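Local coordinates for protein alkaline phosphatase (Antarctic bacterium, PDB 2W5V) that probably hydrolyses phosphate monoesters at alkaline pH with the help of bound zinc and magnesium ions, at residues 295-300 against 352-357; 172-177 against 181-186; 255-260 against 267-272; 203-206 against 210-213. The protein carries 1 engineered substitution. One frame throughout, in Å; residues are numbered along the deposited sequence.

Contact 1 (295-300 against 352-357); sequences LVIVTS and EEFIGI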
loop_
_atom_site.group_PDB
_atom_site.type_symbol
_atom_site.label_atom_id
_atom_site.label_comp_id
_atom_site.label_asym_id
_atom_site.label_seq_id
_atom_site.Cartn_x
_atom_site.Cartn_y
_atom_site.Cartn_z
ATOM N N LEU B 295 6.948 17.484 12.164
ATOM C CA LEU B 295 6.656 16.142 11.681
ATOM C C LEU B 295 5.326 16.150 10.939
ATOM O O LEU B 295 4.311 16.591 11.471
ATOM C CB LEU B 295 6.590 15.167 12.856
ATOM C CG LEU B 295 5.976 13.796 12.570
ATOM C CD1 LEU B 295 6.929 12.938 11.727
ATOM C CD2 LEU B 295 5.605 13.089 13.869
ATOM N N VAL B 296 5.337 15.672 9.706
ATOM C CA VAL B 296 4.114 15.569 8.925
ATOM C C VAL B 296 3.768 14.104 8.733
ATOM O O VAL B 296 4.579 13.330 8.223
ATOM C CB VAL B 296 4.275 16.214 7.546
ATOM C CG1 VAL B 296 2.995 16.058 6.747
ATOM C CG2 VAL B 296 4.667 17.689 7.674
ATOM N N ILE B 297 2.562 13.731 9.148
ATOM C CA ILE B 297 2.073 12.370 9.002
ATOM C C ILE B 297 0.843 12.377 8.111
ATOM O O ILE B 297 -0.073 13.173 8.316
ATOM C CB ILE B 297 1.663 11.766 10.357
ATOM C CG1 ILE B 297 2.846 11.781 11.331
ATOM C CG2 ILE B 297 1.129 10.348 10.164
ATOM C CD1 ILE B 297 2.411 11.778 12.787
ATOM N N VAL B 298 0.833 11.495 7.120
ATOM C CA VAL B 298 -0.303 11.369 6.207
ATOM C C VAL B 298 -0.808 9.934 6.228
ATOM O O VAL B 298 -0.033 8.988 6.024
ATOM C CB VAL B 298 0.085 11.701 4.750
ATOM C CG1 VAL B 298 -1.100 11.448 3.827
ATOM C CG2 VAL B 298 0.567 13.155 4.620
ATOM N N THR B 299 -2.100 9.757 6.465
ATOM C CA THR B 299 -2.666 8.412 6.422
ATOM C C THR B 299 -4.157 8.494 6.141
ATOM O O THR B 299 -4.682 9.583 5.927
ATOM C CB THR B 299 -2.397 7.628 7.730
ATOM O OG1 THR B 299 -2.662 6.235 7.519
ATOM C CG2 THR B 299 -3.273 8.136 8.869
ATOM N N SER B 300 -4.833 7.352 6.157
ATOM C CA SER B 300 -6.286 7.304 5.979
ATOM C C SER B 300 -6.886 6.481 7.111
ATOM O O SER B 300 -6.177 5.748 7.799
ATOM C CB SER B 300 -6.651 6.643 4.645
ATOM O OG SER B 300 -5.851 7.147 3.583
ATOM N N GLU B 352 10.811 8.285 11.246
ATOM C CA GLU B 352 11.228 6.885 11.133
ATOM C C GLU B 352 10.411 5.977 12.065
ATOM O O GLU B 352 10.318 4.776 11.849
ATOM C CB GLU B 352 12.721 6.727 11.446
ATOM C CG GLU B 352 13.674 7.416 10.466
ATOM C CD GLU B 352 13.752 8.938 10.638
ATOM O OE1 GLU B 352 13.183 9.494 11.612
ATOM O OE2 GLU B 352 14.398 9.581 9.782
ATOM N N GLU B 353 9.834 6.557 13.111
ATOM C CA GLU B 353 9.031 5.782 14.050
ATOM C C GLU B 353 7.804 5.159 13.382
ATOM O O GLU B 353 7.243 4.180 13.883
ATOM C CB GLU B 353 8.592 6.666 15.222
ATOM C CG GLU B 353 7.823 5.919 16.301
ATOM C CD GLU B 353 8.650 4.822 16.955
ATOM O OE1 GLU B 353 9.868 5.028 17.144
ATOM O OE2 GLU B 353 8.079 3.757 17.286
ATOM N N PHE B 354 7.402 5.707 12.238
ATOM C CA PHE B 354 6.136 5.302 11.626
ATOM C C PHE B 354 6.244 4.234 10.530
ATOM O O PHE B 354 5.258 3.968 9.838
ATOM C CB PHE B 354 5.387 6.535 11.106
ATOM C CG PHE B 354 4.997 7.485 12.196
ATOM C CD1 PHE B 354 5.924 8.375 12.722
ATOM C CD2 PHE B 354 3.722 7.447 12.743
ATOM C CE1 PHE B 354 5.579 9.237 13.752
ATOM C CE2 PHE B 354 3.370 8.303 13.779
ATOM C CZ PHE B 354 4.302 9.191 14.287
ATOM N N ILE B 355 7.411 3.607 10.383
ATOM C CA ILE B 355 7.576 2.561 9.364
ATOM C C ILE B 355 7.109 1.200 9.882
ATOM O O ILE B 355 6.636 1.089 11.008
ATOM C CB ILE B 355 9.027 2.477 8.851
ATOM C CG1 ILE B 355 9.975 1.987 9.950
ATOM C CG2 ILE B 355 9.480 3.835 8.297
ATOM C CD1 ILE B 355 11.433 1.925 9.499
ATOM N N GLY B 356 7.223 0.160 9.065
ATOM C CA GLY B 356 6.713 -1.141 9.464
ATOM C C GLY B 356 5.191 -1.232 9.447
ATOM O O GLY B 356 4.497 -0.377 8.882
ATOM N N ILE B 357 4.666 -2.278 10.072
ATOM C CA ILE B 357 3.236 -2.564 10.020
ATOM C C ILE B 357 2.707 -2.620 11.441
ATOM O O ILE B 357 3.322 -3.249 12.305
ATOM C CB ILE B 357 2.974 -3.916 9.332
ATOM C CG1 ILE B 357 3.591 -3.914 7.927
ATOM C CG2 ILE B 357 1.467 -4.221 9.281
ATOM C CD1 ILE B 357 3.315 -5.212 7.111
#

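Contact 2 (172-177 against 181-186); sequences NYFTKR and KDVLAI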
loop_
_atom_site.group_PDB
_atom_site.type_symbol
_atom_site.label_atom_id
_atom_site.label_comp_id
_atom_site.label_asym_id
_atom_site.label_seq_id
_atom_site.Cartn_x
_atom_site.Cartn_y
_atom_site.Cartn_z
ATOM N N ASN B 172 -24.990 24.679 10.637
ATOM C CA ASN B 172 -26.291 24.198 11.078
ATOM C C ASN B 172 -26.281 23.643 12.502
ATOM O O ASN B 172 -27.225 23.854 13.265
ATOM C CB ASN B 172 -26.829 23.129 10.118
ATOM C CG ASN B 172 -27.493 23.724 8.887
ATOM O OD1 ASN B 172 -27.717 24.932 8.808
ATOM N ND2 ASN B 172 -27.816 22.868 7.918
ATOM N N TYR B 173 -25.221 22.925 12.859
ATOM C CA TYR B 173 -25.159 22.265 14.168
ATOM C C TYR B 173 -24.911 23.242 15.319
ATOM O O TYR B 173 -25.035 22.886 16.497
ATOM C CB TYR B 173 -24.127 21.132 14.130
ATOM C CG TYR B 173 -24.460 20.156 13.027
ATOM C CD1 TYR B 173 -23.852 20.249 11.779
ATOM C CD2 TYR B 173 -25.433 19.180 13.213
ATOM C CE1 TYR B 173 -24.186 19.375 10.756
ATOM C CE2 TYR B 173 -25.768 18.301 12.199
ATOM C CZ TYR B 173 -25.145 18.404 10.975
ATOM O OH TYR B 173 -25.484 17.533 9.968
ATOM N N PHE B 174 -24.594 24.481 14.967
ATOM C CA PHE B 174 -24.380 25.537 15.952
ATOM C C PHE B 174 -25.522 26.565 16.023
ATOM O O PHE B 174 -25.770 27.151 17.079
ATOM C CB PHE B 174 -23.060 26.259 15.664
ATOM C CG PHE B 174 -21.846 25.403 15.864
ATOM C CD1 PHE B 174 -21.146 25.437 17.058
ATOM C CD2 PHE B 174 -21.407 24.556 14.860
ATOM C CE1 PHE B 174 -20.024 24.645 17.246
ATOM C CE2 PHE B 174 -20.286 23.759 15.043
ATOM C CZ PHE B 174 -19.593 23.807 16.235
ATOM N N THR B 175 -26.211 26.789 14.910
ATOM C CA THR B 175 -27.175 27.885 14.843
ATOM C C THR B 175 -28.578 27.497 14.384
ATOM O O THR B 175 -29.479 28.334 14.378
ATOM C CB THR B 175 -26.684 29.001 13.911
ATOM O OG1 THR B 175 -26.746 28.545 12.555
ATOM C CG2 THR B 175 -25.262 29.402 14.256
ATOM N N LYS B 176 -28.760 26.249 13.975
ATOM C CA LYS B 176 -30.076 25.783 13.548
ATOM C C LYS B 176 -30.311 24.381 14.077
ATOM O O LYS B 176 -30.438 23.423 13.310
ATOM C CB LYS B 176 -30.201 25.837 12.023
ATOM C CG LYS B 176 -30.028 27.244 11.459
ATOM C CD LYS B 176 -30.135 27.280 9.944
ATOM C CE LYS B 176 -29.806 28.671 9.415
ATOM N NZ LYS B 176 -29.947 28.760 7.935
ATOM N N ARG B 177 -30.361 24.280 15.402
ATOM C CA ARG B 177 -30.408 22.999 16.097
ATOM C C ARG B 177 -31.839 22.627 16.467
ATOM O O ARG B 177 -32.709 23.494 16.575
ATOM C CB ARG B 177 -29.557 23.068 17.366
ATOM C CG ARG B 177 -28.103 23.474 17.134
ATOM C CD ARG B 177 -27.469 24.064 18.394
ATOM N NE ARG B 177 -27.636 23.198 19.558
ATOM C CZ ARG B 177 -26.785 22.238 19.916
ATOM N NH1 ARG B 177 -25.688 22.002 19.199
ATOM N NH2 ARG B 177 -27.034 21.509 20.994
ATOM N N LYS B 181 -31.055 25.892 20.760
ATOM C CA LYS B 181 -29.990 26.619 21.452
ATOM C C LYS B 181 -29.039 27.305 20.472
ATOM O O LYS B 181 -28.747 26.764 19.402
ATOM C CB LYS B 181 -29.173 25.669 22.325
ATOM C CG LYS B 181 -29.886 25.139 23.541
ATOM C CD LYS B 181 -28.946 24.258 24.347
ATOM C CE LYS B 181 -29.584 23.803 25.652
ATOM N NZ LYS B 181 -28.626 23.014 26.476
ATOM N N ASP B 182 -28.545 28.487 20.842
ATOM C CA ASP B 182 -27.537 29.184 20.038
ATOM C C ASP B 182 -26.144 28.872 20.557
ATOM O O ASP B 182 -25.657 29.526 21.478
ATOM C CB ASP B 182 -27.754 30.701 20.047
ATOM C CG ASP B 182 -26.648 31.454 19.304
ATOM O OD1 ASP B 182 -25.754 30.794 18.726
ATOM O OD2 ASP B 182 -26.674 32.705 19.294
ATOM N N VAL B 183 -25.500 27.878 19.959
ATOM C CA VAL B 183 -24.202 27.423 20.439
ATOM C C VAL B 183 -23.074 28.317 19.929
ATOM O O VAL B 183 -21.999 28.386 20.525
ATOM C CB VAL B 183 -23.946 25.957 20.045
ATOM C CG1 VAL B 183 -22.598 25.505 20.548
ATOM C CG2 VAL B 183 -25.048 25.074 20.607
ATOM N N LEU B 184 -23.334 29.006 18.824
ATOM C CA LEU B 184 -22.391 29.968 18.289
ATOM C C LEU B 184 -22.042 30.983 19.374
ATOM O O LEU B 184 -20.870 31.294 19.598
ATOM C CB LEU B 184 -23.014 30.694 17.096
ATOM C CG LEU B 184 -22.121 30.892 15.873
ATOM C CD1 LEU B 184 -22.530 32.154 15.144
ATOM C CD2 LEU B 184 -20.657 30.952 16.270
ATOM N N ALA B 185 -23.076 31.495 20.046
ATOM C CA ALA B 185 -22.905 32.482 21.108
ATOM C C ALA B 185 -22.079 31.907 22.255
ATOM O O ALA B 185 -21.270 32.605 22.863
ATOM C CB ALA B 185 -24.264 32.964 21.616
ATOM N N ILE B 186 -22.287 30.628 22.542
ATOM C CA ILE B 186 -21.512 29.942 23.569
ATOM C C ILE B 186 -20.047 29.809 23.143
ATOM O O ILE B 186 -19.141 29.983 23.957
ATOM C CB ILE B 186 -22.112 28.555 23.895
ATOM C CG1 ILE B 186 -23.582 28.696 24.301
ATOM C CG2 ILE B 186 -21.313 27.871 24.993
ATOM C CD1 ILE B 186 -24.196 27.427 24.848
HETATM O O HOH W 1 -30.148 26.555 17.025
#

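Contact 3 (255-260 against 267-272); sequences GSQIDW and ASYLIS. With ZN (zinc ion), chain G; MG (magnesium ion), chain J.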
loop_
_atom_site.group_PDB
_atom_site.type_symbol
_atom_site.label_atom_id
_atom_site.label_comp_id
_atom_site.label_asym_id
_atom_site.label_seq_id
_atom_site.Cartn_x
_atom_site.Cartn_y
_atom_site.Cartn_z
ATOM N N GLY B 255 -8.974 15.594 4.372
ATOM C CA GLY B 255 -9.625 15.554 3.073
ATOM C C GLY B 255 -10.850 14.668 3.228
ATOM O O GLY B 255 -10.809 13.467 2.955
ATOM N N SER B 256 -11.946 15.272 3.675
ATOM C CA SER B 256 -13.107 14.532 4.167
ATOM C C SER B 256 -13.910 13.811 3.084
ATOM O O SER B 256 -14.528 12.768 3.348
ATOM C CB SER B 256 -14.047 15.491 4.910
ATOM O OG SER B 256 -13.345 16.278 5.863
ATOM N N GLN B 257 -13.927 14.368 1.877
ATOM C CA GLN B 257 -14.912 13.938 0.886
ATOM C C GLN B 257 -14.426 12.871 -0.083
ATOM O O GLN B 257 -15.182 12.423 -0.952
ATOM C CB GLN B 257 -15.499 15.138 0.137
ATOM C CG GLN B 257 -16.164 16.141 1.069
ATOM C CD GLN B 257 -16.973 17.183 0.336
ATOM O OE1 GLN B 257 -17.482 16.936 -0.759
ATOM N NE2 GLN B 257 -17.097 18.361 0.934
ATOM N N ILE B 258 -13.173 12.451 0.068
ATOM C CA ILE B 258 -12.681 11.329 -0.710
ATOM C C ILE B 258 -13.581 10.119 -0.443
ATOM O O ILE B 258 -13.929 9.360 -1.354
ATOM C CB ILE B 258 -11.224 10.999 -0.351
ATOM C CG1 ILE B 258 -10.321 12.203 -0.663
ATOM C CG2 ILE B 258 -10.764 9.761 -1.116
ATOM C CD1 ILE B 258 -8.995 12.212 0.107
ATOM N N ASP B 259 -13.967 9.960 0.814
ATOM C CA ASP B 259 -14.846 8.873 1.244
ATOM C C ASP B 259 -16.192 8.916 0.505
ATOM O O ASP B 259 -16.725 7.890 0.087
ATOM C CB ASP B 259 -15.056 8.993 2.760
ATOM C CG ASP B 259 -15.966 7.910 3.323
ATOM O OD1 ASP B 259 -15.685 6.718 3.123
ATOM O OD2 ASP B 259 -16.959 8.258 3.985
ATOM N N TRP B 260 -16.732 10.116 0.331
ATOM C CA TRP B 260 -18.048 10.265 -0.283
ATOM C C TRP B 260 -18.032 9.907 -1.772
ATOM O O TRP B 260 -18.977 9.310 -2.281
ATOM C CB TRP B 260 -18.589 11.679 -0.048
ATOM C CG TRP B 260 -18.547 12.082 1.414
ATOM C CD1 TRP B 260 -18.243 11.277 2.478
ATOM C CD2 TRP B 260 -18.846 13.374 1.964
ATOM N NE1 TRP B 260 -18.317 11.992 3.653
ATOM C CE2 TRP B 260 -18.684 13.280 3.366
ATOM C CE3 TRP B 260 -19.230 14.601 1.409
ATOM C CZ2 TRP B 260 -18.892 14.366 4.220
ATOM C CZ3 TRP B 260 -19.439 15.680 2.259
ATOM C CH2 TRP B 260 -19.271 15.554 3.651
ATOM N N ALA B 267 -15.999 8.177 -9.753
ATOM C CA ALA B 267 -14.566 8.357 -9.971
ATOM C C ALA B 267 -14.107 9.815 -10.016
ATOM O O ALA B 267 -13.121 10.178 -9.366
ATOM C CB ALA B 267 -14.100 7.607 -11.234
ATOM N N SER B 268 -14.786 10.656 -10.787
ATOM C CA SER B 268 -14.299 12.025 -10.915
ATOM C C SER B 268 -14.389 12.768 -9.583
ATOM O O SER B 268 -13.530 13.585 -9.265
ATOM C CB SER B 268 -15.021 12.798 -12.023
ATOM O OG SER B 268 -16.369 13.056 -11.690
ATOM N N TYR B 269 -15.429 12.476 -8.813
ATOM C CA TYR B 269 -15.594 13.060 -7.484
ATOM C C TYR B 269 -14.422 12.627 -6.605
ATOM O O TYR B 269 -13.718 13.460 -6.018
ATOM C CB TYR B 269 -16.927 12.586 -6.901
ATOM C CG TYR B 269 -17.348 13.176 -5.567
ATOM C CD1 TYR B 269 -16.717 14.294 -5.026
ATOM C CD2 TYR B 269 -18.418 12.625 -4.866
ATOM C CE1 TYR B 269 -17.131 14.829 -3.802
ATOM C CE2 TYR B 269 -18.835 13.153 -3.649
ATOM C CZ TYR B 269 -18.190 14.253 -3.126
ATOM O OH TYR B 269 -18.613 14.767 -1.918
ATOM N N LEU B 270 -14.205 11.314 -6.535
ATOM C CA LEU B 270 -13.118 10.749 -5.742
ATOM C C LEU B 270 -11.780 11.353 -6.155
ATOM O O LEU B 270 -11.006 11.823 -5.316
ATOM C CB LEU B 270 -13.078 9.232 -5.922
ATOM C CG LEU B 270 -12.150 8.421 -5.021
ATOM C CD1 LEU B 270 -12.668 6.991 -4.921
ATOM C CD2 LEU B 270 -10.705 8.454 -5.539
ATOM N N ILE B 271 -11.519 11.349 -7.458
ATOM C CA ILE B 271 -10.244 11.817 -7.982
ATOM C C ILE B 271 -9.982 13.298 -7.696
ATOM O O ILE B 271 -8.885 13.674 -7.269
ATOM C CB ILE B 271 -10.128 11.535 -9.491
ATOM C CG1 ILE B 271 -9.950 10.034 -9.720
ATOM C CG2 ILE B 271 -8.954 12.289 -10.083
ATOM C CD1 ILE B 271 -10.042 9.623 -11.172
ATOM N N SER B 272 -10.983 14.143 -7.918
ATOM C CA SER B 272 -10.799 15.570 -7.679
ATOM C C SER B 272 -10.570 15.843 -6.191
ATOM O O SER B 272 -9.802 16.739 -5.826
ATOM C CB SER B 272 -11.975 16.399 -8.222
ATOM O OG SER B 272 -13.211 15.986 -7.672
HETATM ZN ZN ZN G . -17.638 6.210 4.717
HETATM MG MG MG J . -18.476 11.770 -11.936
HETATM O O HOH W 2 -16.953 9.935 -12.687
HETATM O O HOH W 3 -19.587 7.266 6.031
HETATM O O HOH W 4 -19.391 13.762 -10.873
HETATM O O HOH W 5 -18.471 12.557 -14.408
HETATM O O HOH W 6 -20.738 10.624 -11.863
#

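Contact 4 (203-206 against 210-213); sequences SSIA and KMGF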
loop_
_atom_site.group_PDB
_atom_site.type_symbol
_atom_site.label_atom_id
_atom_site.label_comp_id
_atom_site.label_asym_id
_atom_site.label_seq_id
_atom_site.Cartn_x
_atom_site.Cartn_y
_atom_site.Cartn_z
ATOM N N SER B 203 -3.041 38.146 8.954
ATOM C CA SER B 203 -3.091 39.449 9.614
ATOM C C SER B 203 -4.491 39.804 10.113
ATOM O O SER B 203 -4.648 40.497 11.123
ATOM C CB SER B 203 -2.564 40.542 8.687
ATOM O OG SER B 203 -1.229 40.265 8.310
ATOM N N SER B 204 -5.507 39.322 9.404
ATOM C CA SER B 204 -6.896 39.534 9.810
ATOM C C SER B 204 -7.227 38.931 11.180
ATOM O O SER B 204 -8.086 39.441 11.905
ATOM C CB SER B 204 -7.845 38.952 8.760
ATOM O OG SER B 204 -7.979 39.822 7.648
ATOM N N ILE B 205 -6.549 37.844 11.533
ATOM C CA ILE B 205 -6.913 37.086 12.731
ATOM C C ILE B 205 -5.795 37.015 13.764
ATOM O O ILE B 205 -5.958 36.401 14.821
ATOM C CB ILE B 205 -7.326 35.637 12.377
ATOM C CG1 ILE B 205 -6.173 34.906 11.679
ATOM C CG2 ILE B 205 -8.564 35.630 11.497
ATOM C CD1 ILE B 205 -6.381 33.404 11.567
ATOM N N ALA B 206 -4.668 37.650 13.464
ATOM C CA ALA B 206 -3.455 37.456 14.252
ATOM C C ALA B 206 -3.630 37.750 15.739
ATOM O O ALA B 206 -3.035 37.075 16.579
ATOM C CB ALA B 206 -2.319 38.279 13.683
ATOM N N LYS B 210 -8.496 32.738 19.900
ATOM C CA LYS B 210 -8.836 31.523 19.167
ATOM C C LYS B 210 -9.643 31.910 17.945
ATOM O O LYS B 210 -10.269 32.963 17.925
ATOM C CB LYS B 210 -9.679 30.580 20.016
ATOM C CG LYS B 210 -9.085 30.170 21.345
ATOM C CD LYS B 210 -10.058 29.204 22.013
ATOM C CE LYS B 210 -9.902 29.147 23.513
ATOM N NZ LYS B 210 -11.133 28.567 24.116
ATOM N N MET B 211 -9.664 31.044 16.941
ATOM C CA MET B 211 -10.339 31.381 15.698
ATOM C C MET B 211 -11.115 30.198 15.149
ATOM O O MET B 211 -10.594 29.086 15.072
ATOM C CB MET B 211 -9.316 31.865 14.669
ATOM C CG MET B 211 -9.949 32.463 13.431
ATOM S SD MET B 211 -10.801 33.987 13.843
ATOM C CE MET B 211 -11.992 34.094 12.509
ATOM N N GLY B 212 -12.362 30.438 14.763
ATOM C CA GLY B 212 -13.191 29.393 14.188
ATOM C C GLY B 212 -13.834 29.839 12.885
ATOM O O GLY B 212 -14.408 30.928 12.804
ATOM N N PHE B 213 -13.731 29.002 11.856
ATOM C CA PHE B 213 -14.364 29.281 10.569
ATOM C C PHE B 213 -15.454 28.247 10.288
ATOM O O PHE B 213 -15.166 27.048 10.163
ATOM C CB PHE B 213 -13.335 29.235 9.435
ATOM C CG PHE B 213 -12.338 30.365 9.455
ATOM C CD1 PHE B 213 -12.601 31.554 8.787
ATOM C CD2 PHE B 213 -11.121 30.220 10.109
ATOM C CE1 PHE B 213 -11.673 32.593 8.785
ATOM C CE2 PHE B 213 -10.190 31.253 10.116
ATOM C CZ PHE B 213 -10.465 32.441 9.452
#

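Contact 1 (295-300 against 352-357)
The backbone O of Phe354 accepts a hydrogen bond from the hydroxyl of Tyr358, and the ring of the same phenylalanine reaches Leu295 and Ile297. These belong to an inner strand, 294-299, of the large mixed sheet of the alkaline phosphatase fold, whereas 352-357 runs from a 3-10 turn into an outermost strand of the sheet within this chain, 356-359. The two backbones stay well apart, with the CA atoms of Ile297 and Phe354 separated by 8.6 Å, and apolar side chains span the interval. Phe354 has CG opposite its carbonyl carbon (chi1 -63°), and its ring leads with CZ, flanked by CE1 toward Leu295 and CE2 toward Ile297. Leu295 arrives from the opposite direction and places CD2 3.9 Å from Phe354 CE1, at a slant to the ring. Ile297 runs at about a right angle to Phe354, its CG1 lying over one ring face but displaced to the rim. Helix 362-371 lies on this side, where Val370 touches Leu295 and Ile367 touches Ile297; Val296 and Val298 instead meet helix 267-291. Replacing Phe354 by an alanine would probably open a gap beside Leu295 and Ile297, leaving their terminal methyls without the ring they pack on. All three residues are buried, and the closest approach, Ile297 CD1 to Phe354 CZ, is 3.5 Å.

Contact 2 (172-177 against 181-186)
Arg177 and Val183 meet at about a right angle, the valine laying CG2 over one face of the guanidinium, toward its rim, with Arg177 NE 3.4 Å from Val183 CG2. A bend at chi3 (52°) turns the arginine back over its own helix end, where Arg177 NH1 donates to Tyr173 O at 2.9 Å, nearly in the guanidinium plane. Glu152 O also takes a bond from NH1, and Asp179 forms a salt bridge with NH2, which together should fix the plane that Val183 covers. The other valine branch serves Phe174: Val183 CG1 lies 3.8 Å from Phe174 CD1, the two side chains slanting past one another. Thr175 and Leu184 instead run side by side, pointing the same way, with Thr175 CG2 3.8 Å from Leu184 CG. The backbones also join directly, as Val183 N donates to Phe174 O at 3.0 Å. Water 1 makes a second link, accepting from Arg177 N and donating to Lys181 O, each at 2.8 Å. Asp182 is the N-cap of the second helix, its OD1 receiving Ala185 N from above the carboxylate plane. The short helices 172-175 and 183-188 follow each other in the connection from strand 165-169 to strand 192-195, with helix 151-158 packed against them through Ala155, which touches Phe174 and Arg177, and Met156, which touches Val183.

Contact 3 (255-260 against 267-272)
The Tyr269 ring has Gln257 O over one face and Gln257 OE1 in its plane at the edge, while its own hydroxyl comes to the edge of the Trp260 indole, Tyr269 OH lying 3.4 Å from Trp260 CE3. One face of that indole is covered within its own segment by Gln257 CG and Ser256 O, both toward the rim, and Asp259 OD2 lies in plane at the indole's edge. With CG placed opposite the backbone N (chi1 -175°), Tyr269 leans from helix 267-291 across to the start of helix 258-263. There Tyr269 OH donates to Gln257 OE1 at 2.7 Å, tilted 24° from the carbonyl plane, and the amide and phenol planes stand 84° apart. Apart from the polar pair, Ile258 CG2 and Leu270 CG make a looser apolar contact of 4.4 Å. The segments also carry metal ligands: Asp259 binds zinc through both OD1 and OD2, alongside His263, His337, the phosphoserine at Ser84 and a water, and Ser268 OG binds magnesium with Asn266 and four waters. One of these, water 2, also accepts from Ser268 N. Gln257 NE2 bonds to Thr130 O and Met220 O while OE1 takes the phenol's hydrogen, satisfying the buried amide at both ends, consistent with a firm polar link between the starts of zinc-binding helix 258-263 and magnesium-binding helix 267-291.

Contact 4 (203-206 against 210-213)
Within a beta-alpha-beta unit made of strand 192-195, the short, weakly bonded helix 202-205 and strand 210-214, Ile205 faces Met211 and Phe213 across the layer between helix and sheet. The CB bonds of Ile205 and Met211 both point to the other segment, and the two side chains cross at about a right angle. The shortest contact is Ile205 CG2 to Met211 SD, 3.6 Å. The methionine is bent at chi2 (67°), a turn that brings its thioether against the CG2 branch of the isoleucine: Met211 CE lies 3.9 Å from Ile205 CG2, and Met211 CG is 4.1 Å from Ile205 CD1. The same CE sits 3.8 Å above the plane of the Phe213 ring, displaced toward the rim. Phe213, two residues further along the strand, adds its ring, with Phe213 CZ 4.2 Å from Ile205 CG2. A serine in place of Met211 would probably leave Ile205 CG2 without the thioether it packs on and uncover the Phe213 face that Met211 CE lies over. Leu237 of helix 230-242 touches both Ile205 and Phe213, and Phe241 adds to the cover on Ile205. Strand 210-214 lies between 192-195 and 165-169, parallel to both, so an apolar helix residue resting on side chains of the returning strand is the arrangement expected in a beta-alpha-beta crossover.

Contacts 1 and 4 are both buried and wholly apolar across their segments, and both reach the same large sheet, yet their centres lie about 30 Å apart: one packs on an inner strand, the other backs a strand near the far edge. Contact 3 is also buried but polar at heart, with metal ligands in both segments; helix 267-291 leads from it directly into the strand of contact 1. Contact 2, partly exposed and about 24 Å from the chain's centre, differs in adding a backbone hydrogen bond and a bridging water to its side-chain packing. It lies on the side of that centre opposite contact 1, and its nearest atoms are about 7 Å from contact 4.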